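Local coordinates for protein myosin-I heavy chain (Dictyostelium discoideum, PDB 5EJR) that is an actin-based motor with ATPase activity that takes part in adhesion and the early steps of phagocytosis, represented here by a MyTH4-FERM unit of its tail, at residues I232-C240 with S249-A257; W9-R19 with E51-S61. One frame throughout, in Å; residues are numbered along the deposited sequence.

Contact 1 of 2, residues I232-C240 with S249-A257; sequences IREITDTVC and SIKMFGISA. With EDO (1,2-ethanediol), chain G.
In the ubiquitin-like lobe of the FERM domain, the helix bearing Arg233, Thr236 and Cys240 lies across the strand of Phe253 and Ile255, a worked example of the helix-on-sheet packing of the beta-grasp fold. The segment axes of 232-240 and 253-257 pass 8.2 Å apart at 114°. Arg233 supplies the polar grip. With CG anti to the backbone N (chi1 -176°) and further bends at chi2 and chi3, its chain turns back toward the strand, and NH1 donates to Phe253 O at 3.1 Å, nearly along the C=O axis. NH2 adds weak bonds to the same oxygen and to Ile250 O. Both NE and NH2 also take Asp237 OD1 side-on, NH2 closing a salt bridge of 2.8 Å near the guanidinium plane, so carboxylate and carbonyls together fix the rotation of the group. A leucine in place of Arg233 would probably leave the Asp237 carboxylate without its charged mate and Phe253 O without these side-chain donors. In the buried layer, Ile255 CD1 presses against Ile235 CD1 at a tight 3.4 Å, the two chains crossing at about a right angle, while Ile274 touches Ile235 from elsewhere in the lobe. The Ile255 and Thr236 side chains run past one another in opposite senses, with CG1 of Ile255 3.3 Å from Thr236 OG1; that hydroxyl donates to Ile232 O, 2.8 Å from OG1. At the C-terminal end of segment 232-240, Cys240 CB packs on Ile250 CG1, and Cys240 SG sits obliquely by the Phe253 ring, 4.9 Å from its centroid and 40° off the normal.

Contact 2 of 2, residues W9-R19 with E51-S61; sequences WASTRFRSFKR and ESLIEMEAKLS
Backbone pairing comes first: Phe14 and Ile54 form a single beta bridge, in which Glu55 N donates to Arg13 O at 3.0 Å and Arg15 N to Leu53 O at 3.0 Å, both nearly straight. Among side-chain hydrogen bonds, Arg15 dominates. Its chain, extended from CG to NE (chi3 -167°), carries the guanidinium across segment 51-61, where it grips Ser52 side-on, NE to Ser52 O at 2.9 Å and NH2 to Ser52 OG at 2.9 Å. The same hydroxyl donates to Ile54 O, 2.7 Å from OG, and that oxygen lies over one face of the guanidinium. A water joins Arg15 NH1 to Met56 O. Of the charged pairs, Arg19 NH2 and Glu51 OE2 form a salt bridge at 2.9 Å, the flat groups turned 25° apart. Apolar contacts accompany the bridge: Leu53 CB makes a CH-pi contact over the Phe14 face, 4.2 Å from the centroid, and Ile54 CD1 meets the edge of the Trp9 ring at CH2, 3.7 Å away. In this way the junction between helix 5-11 and helix 15-25, with Phe14 at the N-cap position of the second, is strapped to the polypeptide leading into helix 58-75 of the helical MyTH4 domain.

Contact 2 is complete in sequence before the first residue of contact 1 is reached, and the two do not touch: their centres are 48 Å apart and their nearest atoms about 32 Å. Each belongs to a different module of the tail, contact 2 to the MyTH4 end, with its centre about 37 Å from that of the chain, and contact 1 to the FERM ubiquitin-like lobe, about 13 Å from it. Both illustrate one principle, an arginine side chain that bonds to backbone oxygen of the opposing segment, in contact 2 to a single carbonyl and a serine hydroxyl, beside apolar packing, although contact 1 is the more buried. The ethanediol at Ser249 probably came from the crystallisation liquor.

Contact 1 of 2, residues I232-C240 with S249-A257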
loop_
_atom_site.group_PDB
_atom_site.type_symbol
_atom_site.label_atom_id
_atom_site.label_comp_id
_atom_site.label_asym_id
_atom_site.label_seq_id
_atom_site.Cartn_x
_atom_site.Cartn_y
_atom_site.Cartn_z
ATOM N N ILE A 232 -0.049 -3.704 6.300
ATOM C CA ILE A 232 0.005 -2.336 6.816
ATOM C C ILE A 232 -0.276 -2.338 8.337
ATOM O O ILE A 232 0.354 -1.575 9.073
ATOM C CB ILE A 232 -0.941 -1.447 5.958
ATOM C CG1 ILE A 232 -0.358 -1.310 4.519
ATOM C CG2 ILE A 232 -1.256 -0.062 6.609
ATOM C CD1 ILE A 232 0.916 -0.376 4.305
ATOM N N ARG A 233 -1.122 -3.284 8.808
ATOM C CA ARG A 233 -1.432 -3.405 10.238
ATOM C C ARG A 233 -0.197 -3.780 11.028
ATOM O O ARG A 233 0.055 -3.171 12.071
ATOM C CB ARG A 233 -2.581 -4.380 10.512
ATOM C CG ARG A 233 -3.008 -4.460 11.991
ATOM C CD ARG A 233 -3.674 -3.173 12.504
ATOM N NE ARG A 233 -2.769 -2.353 13.317
ATOM C CZ ARG A 233 -3.044 -1.121 13.751
ATOM N NH1 ARG A 233 -4.188 -0.530 13.423
ATOM N NH2 ARG A 233 -2.168 -0.464 14.495
ATOM N N GLU A 234 0.598 -4.739 10.515
ATOM C CA GLU A 234 1.848 -5.180 11.153
ATOM C C GLU A 234 2.901 -4.083 11.198
ATOM O O GLU A 234 3.531 -3.931 12.241
ATOM C CB GLU A 234 2.416 -6.466 10.494
ATOM C CG GLU A 234 1.509 -7.681 10.671
ATOM C CD GLU A 234 1.776 -8.879 9.770
ATOM O OE1 GLU A 234 2.325 -8.693 8.659
ATOM O OE2 GLU A 234 1.393 -10.007 10.162
ATOM N N ILE A 235 3.116 -3.325 10.095
ATOM C CA ILE A 235 4.081 -2.225 10.135
ATOM C C ILE A 235 3.615 -1.101 11.054
ATOM O O ILE A 235 4.466 -0.477 11.677
ATOM C CB ILE A 235 4.594 -1.639 8.805
ATOM C CG1 ILE A 235 3.453 -1.240 7.866
ATOM C CG2 ILE A 235 5.626 -2.537 8.116
ATOM C CD1 ILE A 235 3.736 0.083 7.178
ATOM N N THR A 236 2.280 -0.808 11.114
ATOM C CA THR A 236 1.761 0.225 12.020
ATOM C C THR A 236 2.111 -0.198 13.453
ATOM O O THR A 236 2.619 0.616 14.216
ATOM C CB THR A 236 0.230 0.434 11.861
ATOM O OG1 THR A 236 -0.083 0.767 10.504
ATOM C CG2 THR A 236 -0.292 1.542 12.760
ATOM N N ASP A 237 1.886 -1.477 13.789
ATOM C CA ASP A 237 2.182 -2.029 15.112
ATOM C C ASP A 237 3.652 -1.895 15.511
ATOM O O ASP A 237 3.950 -1.449 16.626
ATOM C CB ASP A 237 1.727 -3.485 15.188
ATOM C CG ASP A 237 0.230 -3.637 15.299
ATOM O OD1 ASP A 237 -0.492 -2.631 15.083
ATOM O OD2 ASP A 237 -0.229 -4.764 15.591
ATOM N N THR A 238 4.566 -2.226 14.584
ATOM C CA THR A 238 6.003 -2.165 14.844
ATOM C C THR A 238 6.498 -0.724 14.986
ATOM O O THR A 238 7.153 -0.428 15.982
ATOM C CB THR A 238 6.819 -2.986 13.801
ATOM O OG1 THR A 238 6.843 -2.313 12.534
ATOM C CG2 THR A 238 6.301 -4.412 13.630
ATOM N N VAL A 239 6.177 0.183 14.034
ATOM C CA VAL A 239 6.671 1.567 14.171
ATOM C C VAL A 239 6.123 2.254 15.408
ATOM O O VAL A 239 6.812 3.078 15.989
ATOM C CB VAL A 239 6.552 2.503 12.954
ATOM C CG1 VAL A 239 7.581 2.181 11.895
ATOM C CG2 VAL A 239 5.122 2.575 12.399
ATOM N N CYS A 240 4.869 1.951 15.776
ATOM C CA CYS A 240 4.239 2.553 16.947
ATOM C C CYS A 240 4.912 2.099 18.231
ATOM O O CYS A 240 5.131 2.927 19.101
ATOM C CB CYS A 240 2.731 2.327 16.948
ATOM S SG CYS A 240 1.861 3.351 15.725
ATOM N N SER A 249 -2.771 1.629 23.111
ATOM C CA SER A 249 -3.055 2.760 22.215
ATOM C C SER A 249 -2.775 2.478 20.753
ATOM O O SER A 249 -3.273 3.194 19.882
ATOM C CB SER A 249 -2.245 3.981 22.639
ATOM O OG SER A 249 -2.601 4.404 23.943
ATOM N N ILE A 250 -1.957 1.464 20.478
ATOM C CA ILE A 250 -1.497 1.129 19.131
ATOM C C ILE A 250 -2.657 0.908 18.152
ATOM O O ILE A 250 -2.584 1.374 17.004
ATOM C CB ILE A 250 -0.480 -0.055 19.197
ATOM C CG1 ILE A 250 0.882 0.510 19.679
ATOM C CG2 ILE A 250 -0.322 -0.733 17.827
ATOM C CD1 ILE A 250 1.934 -0.463 20.050
ATOM N N LYS A 251 -3.754 0.310 18.625
ATOM C CA LYS A 251 -4.926 0.076 17.778
ATOM C C LYS A 251 -5.596 1.357 17.283
ATOM O O LYS A 251 -6.405 1.272 16.388
ATOM C CB LYS A 251 -5.977 -0.813 18.479
ATOM C CG LYS A 251 -6.647 -0.165 19.695
ATOM C CD LYS A 251 -7.678 -1.098 20.371
ATOM C CE LYS A 251 -7.086 -2.336 21.022
ATOM N NZ LYS A 251 -6.322 -2.035 22.256
ATOM N N MET A 252 -5.318 2.507 17.902
ATOM C CA MET A 252 -5.956 3.777 17.560
ATOM C C MET A 252 -5.256 4.403 16.392
ATOM O O MET A 252 -5.732 5.404 15.865
ATOM C CB MET A 252 -5.906 4.783 18.759
ATOM C CG MET A 252 -6.481 4.246 20.071
ATOM S SD MET A 252 -8.164 3.656 19.818
ATOM C CE MET A 252 -8.446 2.786 21.403
ATOM N N PHE A 253 -4.087 3.867 16.030
ATOM C CA PHE A 253 -3.253 4.413 14.989
ATOM C C PHE A 253 -3.375 3.667 13.681
ATOM O O PHE A 253 -3.735 2.487 13.649
ATOM C CB PHE A 253 -1.781 4.479 15.478
ATOM C CG PHE A 253 -1.524 5.570 16.492
ATOM C CD1 PHE A 253 -1.792 5.367 17.843
ATOM C CD2 PHE A 253 -1.061 6.819 16.091
ATOM C CE1 PHE A 253 -1.608 6.398 18.770
ATOM C CE2 PHE A 253 -0.910 7.853 17.016
ATOM C CZ PHE A 253 -1.166 7.626 18.356
ATOM N N GLY A 254 -3.104 4.389 12.604
ATOM C CA GLY A 254 -3.146 3.849 11.255
ATOM C C GLY A 254 -2.109 4.543 10.408
ATOM O O GLY A 254 -1.343 5.363 10.918
ATOM N N ILE A 255 -2.120 4.265 9.107
ATOM C CA ILE A 255 -1.194 4.847 8.145
ATOM C C ILE A 255 -1.927 5.453 6.967
ATOM O O ILE A 255 -2.939 4.909 6.526
ATOM C CB ILE A 255 -0.147 3.772 7.732
ATOM C CG1 ILE A 255 0.853 3.546 8.903
ATOM C CG2 ILE A 255 0.569 4.113 6.398
ATOM C CD1 ILE A 255 1.964 2.575 8.662
ATOM N N SER A 256 -1.423 6.599 6.488
ATOM C CA SER A 256 -1.888 7.297 5.297
ATOM C C SER A 256 -0.745 7.427 4.265
ATOM O O SER A 256 0.430 7.562 4.635
ATOM C CB SER A 256 -2.427 8.682 5.661
ATOM O OG SER A 256 -3.630 8.550 6.402
ATOM N N ALA A 257 -1.096 7.373 2.983
ATOM C CA ALA A 257 -0.158 7.568 1.861
ATOM C C ALA A 257 -0.257 9.057 1.558
ATOM O O ALA A 257 -1.343 9.546 1.250
ATOM C CB ALA A 257 -0.585 6.753 0.643
HETATM C C1 EDO G . -5.879 4.780 24.358
HETATM O O1 EDO G . -7.205 4.303 24.255
HETATM C C2 EDO G . -5.811 6.265 23.934
HETATM O O2 EDO G . -4.553 6.807 24.326
#

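Contact 2 of 2, residues W9-R19 with E51-S61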
loop_
_atom_site.group_PDB
_atom_site.type_symbol
_atom_site.label_atom_id
_atom_site.label_comp_id
_atom_site.label_asym_id
_atom_site.label_seq_id
_atom_site.Cartn_x
_atom_site.Cartn_y
_atom_site.Cartn_z
ATOM N N TRP A 9 6.814 -34.217 -18.370
ATOM C CA TRP A 9 5.624 -33.375 -18.253
ATOM C C TRP A 9 5.407 -32.625 -19.577
ATOM O O TRP A 9 4.283 -32.548 -20.056
ATOM C CB TRP A 9 5.779 -32.396 -17.058
ATOM C CG TRP A 9 4.682 -31.370 -16.930
ATOM C CD1 TRP A 9 3.555 -31.462 -16.166
ATOM C CD2 TRP A 9 4.631 -30.089 -17.571
ATOM N NE1 TRP A 9 2.799 -30.318 -16.301
ATOM C CE2 TRP A 9 3.449 -29.449 -17.136
ATOM C CE3 TRP A 9 5.494 -29.399 -18.438
ATOM C CZ2 TRP A 9 3.099 -28.164 -17.557
ATOM C CZ3 TRP A 9 5.133 -28.139 -18.879
ATOM C CH2 TRP A 9 3.942 -27.537 -18.449
ATOM N N ALA A 10 6.477 -32.075 -20.155
ATOM C CA ALA A 10 6.437 -31.324 -21.405
ATOM C C ALA A 10 6.174 -32.204 -22.637
ATOM O O ALA A 10 5.702 -31.684 -23.647
ATOM C CB ALA A 10 7.731 -30.564 -21.588
ATOM N N SER A 11 6.486 -33.525 -22.554
ATOM C CA SER A 11 6.320 -34.490 -23.655
ATOM C C SER A 11 4.907 -34.508 -24.264
ATOM O O SER A 11 4.766 -34.584 -25.486
ATOM C CB SER A 11 6.741 -35.891 -23.220
ATOM O OG SER A 11 5.743 -36.546 -22.449
ATOM N N THR A 12 3.872 -34.385 -23.411
ATOM C CA THR A 12 2.454 -34.408 -23.796
ATOM C C THR A 12 1.784 -33.013 -23.762
ATOM O O THR A 12 0.547 -32.942 -23.778
ATOM C CB THR A 12 1.703 -35.388 -22.869
ATOM O OG1 THR A 12 1.757 -34.899 -21.523
ATOM C CG2 THR A 12 2.251 -36.808 -22.934
ATOM N N ARG A 13 2.575 -31.912 -23.683
ATOM C CA ARG A 13 2.033 -30.548 -23.564
ATOM C C ARG A 13 2.732 -29.502 -24.429
ATOM O O ARG A 13 2.075 -28.586 -24.922
ATOM C CB ARG A 13 2.029 -30.083 -22.092
ATOM C CG ARG A 13 1.199 -30.939 -21.131
ATOM C CD ARG A 13 1.514 -30.592 -19.688
ATOM N NE ARG A 13 0.655 -31.287 -18.723
ATOM C CZ ARG A 13 0.926 -32.471 -18.186
ATOM N NH1 ARG A 13 2.025 -33.132 -18.532
ATOM N NH2 ARG A 13 0.091 -33.015 -17.312
ATOM N N PHE A 14 4.057 -29.598 -24.583
ATOM C CA PHE A 14 4.805 -28.632 -25.388
ATOM C C PHE A 14 4.511 -28.849 -26.867
ATOM O O PHE A 14 4.290 -29.989 -27.282
ATOM C CB PHE A 14 6.319 -28.764 -25.123
ATOM C CG PHE A 14 6.949 -27.750 -24.186
ATOM C CD1 PHE A 14 6.361 -27.446 -22.960
ATOM C CD2 PHE A 14 8.164 -27.150 -24.502
ATOM C CE1 PHE A 14 6.959 -26.531 -22.085
ATOM C CE2 PHE A 14 8.766 -26.238 -23.622
ATOM C CZ PHE A 14 8.157 -25.932 -22.423
ATOM N N ARG A 15 4.510 -27.761 -27.650
ATOM C CA ARG A 15 4.284 -27.789 -29.093
ATOM C C ARG A 15 5.353 -28.655 -29.778
ATOM O O ARG A 15 5.003 -29.574 -30.525
ATOM C CB ARG A 15 4.306 -26.367 -29.682
ATOM C CG ARG A 15 3.161 -25.465 -29.227
ATOM C CD ARG A 15 3.013 -24.282 -30.160
ATOM N NE ARG A 15 2.140 -23.236 -29.621
ATOM C CZ ARG A 15 0.813 -23.218 -29.742
ATOM N NH1 ARG A 15 0.180 -24.217 -30.348
ATOM N NH2 ARG A 15 0.108 -22.214 -29.238
ATOM N N SER A 16 6.650 -28.389 -29.466
ATOM C CA SER A 16 7.834 -29.074 -30.011
ATOM C C SER A 16 7.822 -30.589 -29.821
ATOM O O SER A 16 8.264 -31.311 -30.718
ATOM C CB SER A 16 9.119 -28.468 -29.452
ATOM O OG SER A 16 9.235 -28.702 -28.058
ATOM N N PHE A 17 7.313 -31.067 -28.670
ATOM C CA PHE A 17 7.208 -32.500 -28.370
ATOM C C PHE A 17 5.996 -33.141 -29.051
ATOM O O PHE A 17 6.044 -34.318 -29.395
ATOM C CB PHE A 17 7.174 -32.747 -26.858
ATOM C CG PHE A 17 8.506 -32.564 -26.170
ATOM C CD1 PHE A 17 8.948 -31.300 -25.796
ATOM C CD2 PHE A 17 9.320 -33.657 -25.898
ATOM C CE1 PHE A 17 10.184 -31.133 -25.168
ATOM C CE2 PHE A 17 10.555 -33.488 -25.266
ATOM C CZ PHE A 17 10.977 -32.228 -24.904
ATOM N N LYS A 18 4.908 -32.373 -29.219
ATOM C CA LYS A 18 3.672 -32.829 -29.854
ATOM C C LYS A 18 3.836 -32.979 -31.381
ATOM O O LYS A 18 3.428 -34.005 -31.929
ATOM C CB LYS A 18 2.509 -31.881 -29.511
ATOM C CG LYS A 18 1.889 -32.139 -28.148
ATOM C CD LYS A 18 0.756 -31.159 -27.882
ATOM C CE LYS A 18 -0.048 -31.484 -26.650
ATOM N NZ LYS A 18 -0.793 -32.768 -26.773
ATOM N N ARG A 19 4.434 -31.953 -32.054
ATOM C CA ARG A 19 4.698 -31.905 -33.500
ATOM C C ARG A 19 5.629 -33.050 -33.930
ATOM O O ARG A 19 5.420 -33.641 -34.991
ATOM C CB ARG A 19 5.319 -30.558 -33.907
ATOM C CG ARG A 19 4.402 -29.350 -33.796
ATOM C CD ARG A 19 5.206 -28.086 -34.030
ATOM N NE ARG A 19 4.466 -26.872 -33.676
ATOM C CZ ARG A 19 3.943 -26.023 -34.556
ATOM N NH1 ARG A 19 4.066 -26.244 -35.859
ATOM N NH2 ARG A 19 3.292 -24.944 -34.140
ATOM N N GLU A 51 5.256 -18.180 -31.259
ATOM C CA GLU A 51 4.103 -18.901 -30.710
ATOM C C GLU A 51 4.438 -19.355 -29.284
ATOM O O GLU A 51 5.618 -19.486 -28.955
ATOM C CB GLU A 51 3.761 -20.126 -31.585
ATOM C CG GLU A 51 4.921 -21.086 -31.811
ATOM C CD GLU A 51 4.757 -22.113 -32.915
ATOM O OE1 GLU A 51 4.242 -21.753 -34.001
ATOM O OE2 GLU A 51 5.204 -23.265 -32.714
ATOM N N SER A 52 3.416 -19.644 -28.459
ATOM C CA SER A 52 3.616 -20.107 -27.084
ATOM C C SER A 52 4.367 -21.444 -27.041
ATOM O O SER A 52 4.321 -22.192 -28.017
ATOM C CB SER A 52 2.279 -20.235 -26.363
ATOM O OG SER A 52 1.469 -21.272 -26.888
ATOM N N LEU A 53 5.055 -21.736 -25.912
ATOM C CA LEU A 53 5.799 -22.985 -25.704
ATOM C C LEU A 53 4.835 -24.156 -25.515
ATOM O O LEU A 53 5.078 -25.248 -26.033
ATOM C CB LEU A 53 6.749 -22.900 -24.482
ATOM C CG LEU A 53 7.796 -21.782 -24.426
ATOM C CD1 LEU A 53 8.662 -21.937 -23.189
ATOM C CD2 LEU A 53 8.698 -21.771 -25.668
ATOM N N ILE A 54 3.759 -23.936 -24.758
ATOM C CA ILE A 54 2.753 -24.969 -24.509
ATOM C C ILE A 54 1.657 -24.861 -25.574
ATOM O O ILE A 54 1.285 -23.751 -25.962
ATOM C CB ILE A 54 2.208 -24.875 -23.049
ATOM C CG1 ILE A 54 3.300 -25.269 -22.031
ATOM C CG2 ILE A 54 0.928 -25.715 -22.829
ATOM C CD1 ILE A 54 3.099 -24.702 -20.623
ATOM N N GLU A 55 1.160 -26.013 -26.060
ATOM C CA GLU A 55 0.072 -26.014 -27.028
ATOM C C GLU A 55 -1.186 -25.637 -26.259
ATOM O O GLU A 55 -1.558 -26.314 -25.286
ATOM C CB GLU A 55 -0.093 -27.381 -27.712
ATOM C CG GLU A 55 -1.095 -27.355 -28.859
ATOM C CD GLU A 55 -1.356 -28.697 -29.510
ATOM O OE1 GLU A 55 -0.646 -29.024 -30.489
ATOM O OE2 GLU A 55 -2.261 -29.428 -29.044
ATOM N N MET A 56 -1.788 -24.514 -26.660
ATOM C CA MET A 56 -3.018 -23.980 -26.077
ATOM C C MET A 56 -3.751 -23.136 -27.118
ATOM O O MET A 56 -3.207 -22.909 -28.203
ATOM C CB MET A 56 -2.715 -23.162 -24.806
ATOM C CG MET A 56 -1.826 -21.967 -25.047
ATOM S SD MET A 56 -0.955 -21.475 -23.546
ATOM C CE MET A 56 -0.411 -19.970 -24.042
ATOM N N GLU A 57 -4.967 -22.642 -26.763
ATOM C CA GLU A 57 -5.846 -21.791 -27.581
ATOM C C GLU A 57 -5.079 -20.574 -28.081
ATOM O O GLU A 57 -4.199 -20.089 -27.372
ATOM C CB GLU A 57 -7.078 -21.343 -26.773
ATOM C CG GLU A 57 -7.937 -22.485 -26.246
ATOM C CD GLU A 57 -7.577 -22.978 -24.855
ATOM O OE1 GLU A 57 -6.569 -23.710 -24.720
ATOM O OE2 GLU A 57 -8.314 -22.642 -23.899
ATOM N N ALA A 58 -5.405 -20.090 -29.295
ATOM C CA ALA A 58 -4.736 -18.957 -29.952
ATOM C C ALA A 58 -4.893 -17.610 -29.241
ATOM O O ALA A 58 -4.076 -16.708 -29.463
ATOM C CB ALA A 58 -5.186 -18.848 -31.395
ATOM N N LYS A 59 -5.947 -17.461 -28.414
ATOM C CA LYS A 59 -6.198 -16.249 -27.620
ATOM C C LYS A 59 -5.086 -16.158 -26.533
ATOM O O LYS A 59 -4.478 -15.100 -26.346
ATOM C CB LYS A 59 -7.580 -16.348 -26.948
ATOM C CG LYS A 59 -8.105 -15.047 -26.381
ATOM C CD LYS A 59 -9.410 -15.296 -25.661
ATOM C CE LYS A 59 -10.211 -14.031 -25.552
ATOM N NZ LYS A 59 -11.551 -14.273 -24.954
ATOM N N LEU A 60 -4.821 -17.298 -25.864
ATOM C CA LEU A 60 -3.812 -17.454 -24.811
ATOM C C LEU A 60 -2.389 -17.382 -25.356
ATOM O O LEU A 60 -1.515 -16.805 -24.693
ATOM C CB LEU A 60 -4.033 -18.770 -24.039
ATOM C CG LEU A 60 -5.350 -18.878 -23.266
ATOM C CD1 LEU A 60 -5.615 -20.297 -22.830
ATOM C CD2 LEU A 60 -5.413 -17.895 -22.103
ATOM N N SER A 61 -2.159 -17.948 -26.566
ATOM C CA SER A 61 -0.850 -17.950 -27.228
ATOM C C SER A 61 -0.409 -16.539 -27.595
ATOM O O SER A 61 0.780 -16.242 -27.520
ATOM C CB SER A 61 -0.867 -18.822 -28.484
ATOM O OG SER A 61 -1.628 -20.005 -28.303
HETATM O O HOH W 1 -2.498 -22.527 -31.208
HETATM O O HOH W 2 7.516 -25.200 -28.478
#